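Local coordinates for protein carboxylesterase YBFK (Bacillus subtilis, PDB 4CCY) that hydrolyses carboxylic esters to an alcohol and a carboxylate, as an esterase of the alpha/beta hydrolase superfamily, at residues Ser32-Val37 against His45-Gly50; Gln19-Ser24 against Ser66-Tyr71; Val234-Met239 against Pro261-Glu266; Arg148-Ser153 against Gln285-Phe290. One frame throughout, in Å; residues are numbered along the deposited sequence.

Contact 1: residues Ser32-Val37 against His45-Gly50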
# COMPACT_ATOMS: atom_id res chain seq x y z
N SER A 32 17.00 -9.48 5.09
CA SER A 32 16.47 -8.14 5.33
C SER A 32 16.68 -7.72 6.76
O SER A 32 16.97 -8.55 7.63
CB SER A 32 14.98 -8.10 5.00
OG SER A 32 14.28 -8.95 5.88
N GLU A 33 16.52 -6.43 7.01
CA GLU A 33 16.70 -5.87 8.34
C GLU A 33 15.37 -5.28 8.77
O GLU A 33 14.83 -4.42 8.07
CB GLU A 33 17.76 -4.77 8.33
CG GLU A 33 19.18 -5.24 8.08
CD GLU A 33 20.16 -4.10 7.80
OE1 GLU A 33 19.71 -2.99 7.42
OE2 GLU A 33 21.39 -4.31 7.96
N ALA A 34 14.83 -5.73 9.89
CA ALA A 34 13.60 -5.15 10.42
C ALA A 34 13.97 -4.20 11.55
O ALA A 34 14.82 -4.52 12.36
CB ALA A 34 12.65 -6.24 10.91
N PHE A 35 13.35 -3.02 11.60
CA PHE A 35 13.61 -2.04 12.68
C PHE A 35 12.50 -0.98 12.73
O PHE A 35 11.62 -0.98 11.88
CB PHE A 35 14.99 -1.36 12.53
CG PHE A 35 15.19 -0.67 11.20
CD1 PHE A 35 15.52 -1.40 10.04
CD2 PHE A 35 15.05 0.70 11.09
CE1 PHE A 35 15.69 -0.77 8.82
CE2 PHE A 35 15.22 1.34 9.86
CZ PHE A 35 15.55 0.61 8.73
N TYR A 36 12.54 -0.10 13.73
CA TYR A 36 11.55 0.97 13.80
C TYR A 36 12.21 2.31 13.55
O TYR A 36 13.37 2.51 13.88
CB TYR A 36 10.85 1.00 15.16
CG TYR A 36 10.10 -0.27 15.48
CD1 TYR A 36 10.75 -1.36 16.08
CD2 TYR A 36 8.75 -0.40 15.18
CE1 TYR A 36 10.07 -2.53 16.36
CE2 TYR A 36 8.06 -1.56 15.47
CZ TYR A 36 8.73 -2.61 16.06
OH TYR A 36 8.05 -3.76 16.34
N VAL A 37 11.45 3.23 12.96
CA VAL A 37 11.87 4.62 12.88
C VAL A 37 10.90 5.51 13.64
O VAL A 37 9.71 5.20 13.74
CB VAL A 37 12.08 5.13 11.43
CG1 VAL A 37 13.30 4.47 10.81
CG2 VAL A 37 10.84 4.95 10.58
N HIS A 45 7.34 0.62 11.68
CA HIS A 45 8.12 -0.58 11.34
C HIS A 45 8.57 -0.57 9.91
O HIS A 45 7.79 -0.24 9.01
CB HIS A 45 7.33 -1.85 11.65
CG HIS A 45 8.16 -3.12 11.63
ND1 HIS A 45 8.24 -3.91 10.55
CD2 HIS A 45 8.94 -3.72 12.61
CE1 HIS A 45 9.03 -4.97 10.82
NE2 HIS A 45 9.45 -4.86 12.08
N ILE A 46 9.86 -0.89 9.71
CA ILE A 46 10.47 -0.97 8.37
C ILE A 46 11.10 -2.34 8.15
O ILE A 46 11.80 -2.85 9.03
CB ILE A 46 11.61 0.08 8.21
CG1 ILE A 46 11.22 1.46 8.76
CG2 ILE A 46 12.15 0.10 6.77
CD1 ILE A 46 10.19 2.23 7.95
N ILE A 47 10.88 -2.93 6.98
CA ILE A 47 11.69 -4.06 6.54
C ILE A 47 12.53 -3.60 5.34
O ILE A 47 11.99 -3.26 4.31
CB ILE A 47 10.84 -5.28 6.16
CG1 ILE A 47 9.99 -5.73 7.36
CG2 ILE A 47 11.75 -6.41 5.68
CD1 ILE A 47 8.99 -6.83 7.06
N ALA A 48 13.86 -3.58 5.52
CA ALA A 48 14.79 -3.06 4.50
C ALA A 48 15.61 -4.17 3.83
O ALA A 48 16.16 -5.06 4.50
CB ALA A 48 15.72 -2.02 5.12
N SER A 49 15.70 -4.12 2.51
CA SER A 49 16.44 -5.13 1.74
C SER A 49 17.20 -4.48 0.59
O SER A 49 16.97 -3.32 0.27
CB SER A 49 15.50 -6.21 1.21
OG SER A 49 14.46 -6.49 2.14
N GLY A 50 18.10 -5.23 -0.04
CA GLY A 50 18.79 -4.74 -1.23
C GLY A 50 20.09 -4.03 -0.91
O GLY A 50 20.38 -3.78 0.25

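Contact 2: residues Gln19-Ser24 against Ser66-Tyr71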
# COMPACT_ATOMS: atom_id res chain seq x y z
N GLN A 19 2.35 -13.25 15.98
CA GLN A 19 2.81 -14.59 15.63
C GLN A 19 2.51 -14.93 14.17
O GLN A 19 3.39 -15.40 13.46
CB GLN A 19 2.23 -15.65 16.58
CG GLN A 19 2.89 -15.68 17.96
CD GLN A 19 2.19 -16.59 18.96
OE1 GLN A 19 1.15 -17.19 18.65
NE2 GLN A 19 2.75 -16.71 20.16
N ALA A 20 1.29 -14.65 13.72
CA ALA A 20 0.91 -14.89 12.33
C ALA A 20 1.77 -14.07 11.34
O ALA A 20 2.18 -14.60 10.31
CB ALA A 20 -0.58 -14.63 12.11
N TYR A 21 2.02 -12.80 11.66
CA TYR A 21 2.91 -11.90 10.89
C TYR A 21 4.31 -12.51 10.75
O TYR A 21 4.86 -12.56 9.66
CB TYR A 21 3.00 -10.53 11.59
CG TYR A 21 3.48 -9.35 10.75
CD1 TYR A 21 4.36 -9.52 9.66
CD2 TYR A 21 3.10 -8.06 11.07
CE1 TYR A 21 4.80 -8.44 8.91
CE2 TYR A 21 3.54 -6.97 10.33
CZ TYR A 21 4.39 -7.17 9.25
OH TYR A 21 4.85 -6.10 8.52
N ASP A 22 4.89 -12.96 11.86
CA ASP A 22 6.21 -13.60 11.81
C ASP A 22 6.20 -14.85 10.93
O ASP A 22 7.15 -15.09 10.19
CB ASP A 22 6.74 -13.90 13.21
CG ASP A 22 7.07 -12.64 13.99
OD1 ASP A 22 7.24 -11.56 13.36
OD2 ASP A 22 7.16 -12.71 15.23
N GLN A 23 5.12 -15.63 10.99
CA GLN A 23 4.94 -16.77 10.08
C GLN A 23 5.00 -16.31 8.64
O GLN A 23 5.73 -16.88 7.84
CB GLN A 23 3.58 -17.45 10.24
CG GLN A 23 3.07 -17.62 11.64
CD GLN A 23 3.67 -18.81 12.31
OE1 GLN A 23 4.88 -18.86 12.52
NE2 GLN A 23 2.85 -19.79 12.64
N SER A 24 4.21 -15.27 8.33
CA SER A 24 4.08 -14.79 6.96
C SER A 24 5.44 -14.40 6.40
O SER A 24 5.69 -14.57 5.21
CB SER A 24 3.11 -13.62 6.87
OG SER A 24 1.78 -14.05 7.07
N SER A 66 -0.22 -5.53 5.67
CA SER A 66 1.14 -5.27 6.20
C SER A 66 2.20 -5.44 5.11
O SER A 66 1.90 -5.89 4.01
CB SER A 66 1.47 -6.22 7.36
OG SER A 66 1.84 -7.48 6.84
N SER A 67 3.45 -5.13 5.46
CA SER A 67 4.59 -5.28 4.54
C SER A 67 4.87 -6.72 4.08
O SER A 67 5.58 -6.93 3.09
CB SER A 67 5.85 -4.69 5.17
OG SER A 67 5.77 -3.27 5.14
N ALA A 68 4.30 -7.69 4.80
CA ALA A 68 4.43 -9.12 4.45
C ALA A 68 3.99 -9.44 3.00
O ALA A 68 4.53 -10.35 2.37
CB ALA A 68 3.67 -9.99 5.44
N MET A 69 3.03 -8.67 2.49
CA MET A 69 2.45 -8.90 1.15
C MET A 69 3.44 -8.70 -0.01
O MET A 69 3.18 -9.16 -1.13
CB MET A 69 1.20 -8.04 0.93
CG MET A 69 1.46 -6.54 0.91
SD MET A 69 0.16 -5.66 0.03
CE MET A 69 0.71 -5.90 -1.67
N TRP A 70 4.57 -8.06 0.25
CA TRP A 70 5.59 -7.88 -0.79
C TRP A 70 6.49 -9.07 -1.06
O TRP A 70 7.40 -8.97 -1.89
CB TRP A 70 6.45 -6.63 -0.51
CG TRP A 70 5.63 -5.37 -0.41
CD1 TRP A 70 5.42 -4.58 0.71
CD2 TRP A 70 4.85 -4.73 -1.48
NE1 TRP A 70 4.60 -3.52 0.41
CE2 TRP A 70 4.22 -3.55 -0.88
CE3 TRP A 70 4.62 -5.01 -2.84
CZ2 TRP A 70 3.41 -2.70 -1.62
CZ3 TRP A 70 3.79 -4.15 -3.56
CH2 TRP A 70 3.20 -3.02 -2.97
N TYR A 71 6.26 -10.21 -0.41
CA TYR A 71 7.14 -11.39 -0.63
C TYR A 71 7.35 -11.79 -2.12
O TYR A 71 8.45 -12.16 -2.48
CB TYR A 71 6.76 -12.61 0.24
CG TYR A 71 5.50 -13.30 -0.21
CD1 TYR A 71 5.54 -14.32 -1.18
CD2 TYR A 71 4.26 -12.93 0.30
CE1 TYR A 71 4.37 -14.93 -1.62
CE2 TYR A 71 3.09 -13.55 -0.13
CZ TYR A 71 3.15 -14.54 -1.09
OH TYR A 71 1.98 -15.14 -1.51
O HOH W 1 6.23 -12.23 3.66

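Contact 3: residues Val234-Met239 against Pro261-Glu266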
# COMPACT_ATOMS: atom_id res chain seq x y z
N VAL A 234 5.23 14.69 -11.10
CA VAL A 234 6.21 13.58 -11.07
C VAL A 234 5.73 12.42 -11.94
O VAL A 234 4.52 12.30 -12.17
CB VAL A 234 6.52 13.07 -9.63
CG1 VAL A 234 6.76 14.22 -8.65
CG2 VAL A 234 5.44 12.13 -9.11
N PRO A 235 6.65 11.58 -12.44
CA PRO A 235 6.23 10.41 -13.22
C PRO A 235 5.46 9.40 -12.39
O PRO A 235 5.94 8.93 -11.34
CB PRO A 235 7.56 9.80 -13.69
CG PRO A 235 8.56 10.90 -13.58
CD PRO A 235 8.12 11.72 -12.40
N VAL A 236 4.26 9.06 -12.86
CA VAL A 236 3.39 8.12 -12.20
C VAL A 236 3.14 6.93 -13.13
O VAL A 236 2.87 7.11 -14.32
CB VAL A 236 2.05 8.79 -11.78
CG1 VAL A 236 1.04 7.77 -11.26
CG2 VAL A 236 2.28 9.88 -10.74
N LEU A 237 3.25 5.73 -12.57
CA LEU A 237 2.73 4.51 -13.18
C LEU A 237 1.49 4.06 -12.40
O LEU A 237 1.57 3.82 -11.19
CB LEU A 237 3.78 3.40 -13.19
CG LEU A 237 3.26 1.99 -13.51
CD1 LEU A 237 2.77 1.86 -14.96
CD2 LEU A 237 4.32 0.95 -13.20
N LEU A 238 0.36 3.96 -13.10
CA LEU A 238 -0.92 3.57 -12.51
C LEU A 238 -1.43 2.25 -13.09
O LEU A 238 -1.62 2.12 -14.31
CB LEU A 238 -1.97 4.67 -12.75
CG LEU A 238 -3.36 4.44 -12.13
CD1 LEU A 238 -3.28 4.24 -10.62
CD2 LEU A 238 -4.31 5.58 -12.46
N MET A 239 -1.66 1.28 -12.21
CA MET A 239 -2.07 -0.05 -12.64
C MET A 239 -3.36 -0.50 -11.96
O MET A 239 -3.49 -0.43 -10.74
CB MET A 239 -0.94 -1.08 -12.37
CG MET A 239 0.38 -0.72 -13.05
SD MET A 239 1.67 -1.95 -12.76
CE MET A 239 1.15 -3.26 -13.86
N PRO A 261 -0.58 14.64 -16.10
CA PRO A 261 0.45 14.84 -17.13
C PRO A 261 1.53 13.74 -17.18
O PRO A 261 2.19 13.45 -16.18
CB PRO A 261 1.10 16.18 -16.73
CG PRO A 261 0.07 16.87 -15.91
CD PRO A 261 -0.61 15.77 -15.14
N GLY A 262 1.69 13.13 -18.35
CA GLY A 262 2.71 12.11 -18.58
C GLY A 262 2.47 10.78 -17.90
O GLY A 262 3.38 9.96 -17.83
N ILE A 263 1.25 10.54 -17.42
CA ILE A 263 0.93 9.28 -16.71
C ILE A 263 1.06 8.06 -17.62
O ILE A 263 0.69 8.10 -18.80
CB ILE A 263 -0.47 9.30 -16.03
CG1 ILE A 263 -0.62 8.12 -15.07
CG2 ILE A 263 -1.60 9.28 -17.07
CD1 ILE A 263 -1.65 8.32 -13.97
N GLN A 264 1.57 6.97 -17.05
CA GLN A 264 1.46 5.67 -17.68
C GLN A 264 0.44 4.88 -16.88
O GLN A 264 0.68 4.49 -15.73
CB GLN A 264 2.82 4.98 -17.74
CG GLN A 264 3.82 5.78 -18.57
CD GLN A 264 5.25 5.29 -18.46
OE1 GLN A 264 5.49 4.11 -18.21
NE2 GLN A 264 6.21 6.20 -18.65
N ALA A 265 -0.73 4.71 -17.47
CA ALA A 265 -1.84 4.00 -16.82
C ALA A 265 -2.26 2.81 -17.67
O ALA A 265 -2.26 2.90 -18.91
CB ALA A 265 -3.01 4.95 -16.59
N GLU A 266 -2.61 1.71 -17.01
CA GLU A 266 -2.99 0.48 -17.68
C GLU A 266 -3.94 -0.36 -16.85
O GLU A 266 -4.01 -0.23 -15.62
CB GLU A 266 -1.74 -0.35 -18.06
CG GLU A 266 -0.89 -0.80 -16.88
CD GLU A 266 0.39 -1.51 -17.32
OE1 GLU A 266 1.37 -0.85 -17.63
OE2 GLU A 266 0.41 -2.75 -17.37
O HOH W 2 2.99 11.42 -14.28
O HOH W 3 4.94 8.35 -16.09

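Contact 4: residues Arg148-Ser153 against Gln285-Phe290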
# COMPACT_ATOMS: atom_id res chain seq x y z
N ARG A 148 10.22 8.62 -8.73
CA ARG A 148 9.13 8.07 -9.55
C ARG A 148 8.11 7.34 -8.69
O ARG A 148 8.47 6.77 -7.66
CB ARG A 148 9.68 7.14 -10.65
CG ARG A 148 10.58 7.86 -11.65
CD ARG A 148 10.91 7.01 -12.88
NE ARG A 148 11.03 7.90 -14.02
CZ ARG A 148 10.49 7.71 -15.22
NH1 ARG A 148 9.83 6.59 -15.50
NH2 ARG A 148 10.67 8.63 -16.15
N ALA A 149 6.85 7.34 -9.10
CA ALA A 149 5.78 6.83 -8.24
C ALA A 149 4.96 5.76 -8.96
O ALA A 149 4.54 5.96 -10.10
CB ALA A 149 4.89 7.97 -7.77
N VAL A 150 4.73 4.64 -8.27
CA VAL A 150 3.93 3.52 -8.78
C VAL A 150 2.70 3.31 -7.90
O VAL A 150 2.81 3.04 -6.70
CB VAL A 150 4.73 2.20 -8.82
CG1 VAL A 150 3.87 1.07 -9.38
CG2 VAL A 150 6.01 2.34 -9.63
N VAL A 151 1.53 3.42 -8.52
CA VAL A 151 0.26 3.31 -7.81
C VAL A 151 -0.53 2.12 -8.34
O VAL A 151 -0.97 2.11 -9.50
CB VAL A 151 -0.53 4.62 -7.96
CG1 VAL A 151 -1.91 4.52 -7.32
CG2 VAL A 151 0.26 5.79 -7.39
N ILE A 152 -0.70 1.10 -7.50
CA ILE A 152 -1.39 -0.15 -7.91
C ILE A 152 -2.72 -0.32 -7.16
O ILE A 152 -2.74 -0.29 -5.93
CB ILE A 152 -0.50 -1.41 -7.70
CG1 ILE A 152 0.92 -1.22 -8.27
CG2 ILE A 152 -1.16 -2.66 -8.30
CD1 ILE A 152 1.91 -2.29 -7.84
N SER A 153 -3.80 -0.48 -7.92
CA SER A 153 -5.15 -0.71 -7.38
C SER A 153 -5.49 0.24 -6.22
O SER A 153 -5.83 -0.22 -5.12
CB SER A 153 -5.30 -2.16 -6.94
OG SER A 153 -4.98 -3.03 -8.01
N GLN A 285 8.42 -6.88 -13.31
CA GLN A 285 9.18 -6.32 -14.42
C GLN A 285 8.66 -4.95 -14.87
O GLN A 285 9.46 -4.05 -15.17
CB GLN A 285 9.28 -7.31 -15.60
CG GLN A 285 10.06 -6.78 -16.81
CD GLN A 285 11.48 -6.36 -16.46
OE1 GLN A 285 12.31 -7.20 -16.13
NE2 GLN A 285 11.76 -5.06 -16.52
N ARG A 286 7.34 -4.77 -14.89
CA ARG A 286 6.74 -3.50 -15.30
C ARG A 286 7.21 -2.35 -14.41
O ARG A 286 7.52 -1.26 -14.89
CB ARG A 286 5.22 -3.59 -15.28
CG ARG A 286 4.54 -2.29 -15.66
CD ARG A 286 4.64 -2.06 -17.16
NE ARG A 286 4.14 -0.76 -17.61
CZ ARG A 286 4.87 0.35 -17.71
NH1 ARG A 286 6.15 0.37 -17.37
NH2 ARG A 286 4.29 1.47 -18.15
N VAL A 287 7.25 -2.61 -13.11
CA VAL A 287 7.74 -1.63 -12.15
C VAL A 287 9.24 -1.39 -12.33
O VAL A 287 9.67 -0.24 -12.33
CB VAL A 287 7.34 -2.03 -10.71
CG1 VAL A 287 8.07 -1.19 -9.67
CG2 VAL A 287 5.83 -1.90 -10.54
N LEU A 288 10.04 -2.45 -12.48
CA LEU A 288 11.48 -2.27 -12.73
C LEU A 288 11.73 -1.39 -13.96
O LEU A 288 12.53 -0.45 -13.91
CB LEU A 288 12.20 -3.61 -12.90
CG LEU A 288 12.67 -4.45 -11.71
CD1 LEU A 288 13.41 -5.66 -12.24
CD2 LEU A 288 13.56 -3.64 -10.76
N SER A 289 11.02 -1.70 -15.05
CA SER A 289 11.09 -0.93 -16.30
C SER A 289 10.73 0.55 -16.10
O SER A 289 11.43 1.44 -16.58
CB SER A 289 10.15 -1.54 -17.34
OG SER A 289 10.76 -2.66 -17.99
N PHE A 290 9.64 0.79 -15.38
CA PHE A 290 9.22 2.15 -15.11
C PHE A 290 10.22 2.86 -14.19
O PHE A 290 10.65 3.97 -14.49
CB PHE A 290 7.81 2.19 -14.50
CG PHE A 290 7.38 3.56 -14.07
CD1 PHE A 290 6.95 4.50 -15.00
CD2 PHE A 290 7.40 3.92 -12.72
CE1 PHE A 290 6.55 5.77 -14.60
CE2 PHE A 290 7.00 5.18 -12.31
CZ PHE A 290 6.57 6.10 -13.25

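Contact 1: residues Ser32-Val37 against His45-Gly50
The Phe-35 ring lies over the side chain of Ile-46, whose CB sits 4.2 Å from the centroid of that ring, a CH-pi contact on one face. At the ring's edge, CE1 of Phe-35 abuts the Ala-48 CB at 3.9 Å, a methyl small enough to let the ring lie close to the strand. With CG of Phe-35 between its own N and carbonyl carbon (chi1 57°), the ring swings back over the partner strand. Were an alanine in place of Phe-35, the ring would be gone, and a gap over Ile-46 and beside Ala-48 is likely to open. CG2 of Val-37 butts against CD1 of Ile-46 at 3.8 Å.

On the opposite face of the sheet, the His-45 ring points its edge at the face of Tyr-36 in a T-shaped pair, planes at 73°, while its NE2 rests 3.7 Å from CB of Ala-34. Four backbone bonds tie the pairs Glu-33/Ala-48 and Phe-35/Ile-46, the shortest from Ile-46 N to Phe-35 O at 2.8 Å. The alternating pairs and the 148° between strand directions are those of an antiparallel beta hairpin, here formed by the first two strands at the edge of the alpha/beta hydrolase sheet.

Contact 2: residues Gln19-Ser24 against Ser66-Tyr71
Tyr-21 lays one face of its ring against Ser-66, whose OG stands 3.5 Å from CZ of Tyr-21, above the plane but displaced toward the rim. Turning CG of the tyrosine anti to its N (chi1 -161°) carries the ring out from helix 12-24 to the 66-71 turn, where CE1 of Tyr-21 also comes within 4.0 Å of the Ala-68 CB. That methyl is met from a second direction by CB of Ser-24, at 3.9 Å, one helical turn on from Tyr-21.

Ala-68 N donates to Ser-66 OG over 3.2 Å, with 152° at the hydrogen, and NE2 of Gln-199 is a further partner of that hydroxyl. The phenol OH of Tyr-21 lies 3.8 Å from CB of Ser-67 and hydrogen-bonds OD2 of Asp-87, whose OD1 is bonded by OG of Ser-67. Where the backbones come nearest, at Ser-24 and Ala-68, a water donates to Ser-24 O at 2.9 Å and to Ala-68 O at 2.8 Å, bridging two acceptors. Acceptance by Ser-66 OG of the amide two residues on defines an ST turn, which here leads into the 3-10 segment 67-70, against which the C-terminal end of helix 12-24 packs.

Contact 3: residues Val234-Met239 against Pro261-Glu266
Strands 236-241 and 264-268 are the two strands of a beta-alpha-beta unit of the alpha/beta hydrolase sheet, joined through helix 249-259; Leu-238 and Ala-265 of these strands pack on that helix. The parallel pairing is documented by an angle of 4° between the short strand axes and by three backbone bonds that alternate across the gap. Gln-264 N donates to Val-236 O, Leu-238 N to Gln-264 O at 2.7 Å, and Glu-266 N to Leu-238 O, the first two almost straight at the hydrogen (175° for the first).

On the face bearing Leu-238 and Ala-265, the end of Ile-263 wedges between two neighbours: its CD1 lies 3.9 Å from CG1 of Val-236 and equally far from CB of Leu-238. CG1 of Ile-263 is anti to the backbone N (chi1 -168°), which brings the branch across to the other strand. CB of Leu-238 also meets CB of Ala-265 at 4.0 Å.

On the other face, Met-239 and Glu-266 run side by side and point the same way, with CE of Met-239 3.6 Å from OE2 of Glu-266. OE1 of Glu-266 is salt-bridged to Arg-286 NE, and its OE2 is hydrogen-bonded to Tyr-282 OH. CD1 of Leu-237 reaches over to 3.4 Å from O of Gln-264.

Ahead of the paired strands two waters take over. One donates to Val-234 O and Pro-261 O, the other to Val-236 O and Gly-262 O. Val-236 O therefore accepts from both an amide and a water, and solvent extends the polar link beyond the last direct bond, while the charge of Glu-266 is probably balanced by Arg-286.

Contact 4: residues Arg148-Ser153 against Gln285-Phe290
Strand 148-152 and helix 285-290 run nearly antiparallel, at 157° between their N-to-C directions, with the short axes 9.7 Å apart at closest approach. Side chains bridge that spacing, and the nearest CA atoms are those of Val-150 and Val-287. There CG1 of Val-150 touches CG2 of Val-287 at 3.7 Å, while the other branch, CG2 of Val-150, slides past CD2 of Phe-290 at the same separation.

Phe-290, its CG anti to the backbone N, reaches down to the strand, and its CE2 comes 3.4 Å from the carbonyl oxygen of Ala-149. Over one face of its ring stands the guanidinium of Arg-148 in a cation-pi contact: CZ of Arg-148 is 4.8 Å from the ring centroid, with the two planes 47° apart. NH1 of Arg-148 also donates to Phe-290 O at 2.9 Å, a bent bond with 134° at the hydrogen. A leucine in its place has no guanidinium, and would probably leave the Phe-290 carbonyl without this donor and the ring freer to shift.

Arg-148 thus grips Phe-290 at both its carbonyl and its ring. That carbonyl lies at the C-terminal end of helix 280-290, where a positive group is likely to suit the helix dipole.

From the N terminus, helix 12-24 supplies the first half of contact 2, whose loop closes only at 66-71. Inside that loop contact 1 opens and closes as the hairpin of strands 33-37 and 42-49; the two touch where CD1 of Ile-47 packs on CB of Ser-67. Further along, strand 146-152 opens contact 4, closed by the last helix, 280-290, and contact 3 is nested within that long loop. No loops cross. Contacts 3 and 4 meet directly, through neighbouring strands 146-152 and 236-241 and where Leu-237 packs on Phe-290. Contact 1 reaches the same sheet, about 28 Å from contact 3 between centres, while contact 2 joins the N-terminal helix to the turn after strand 56-60.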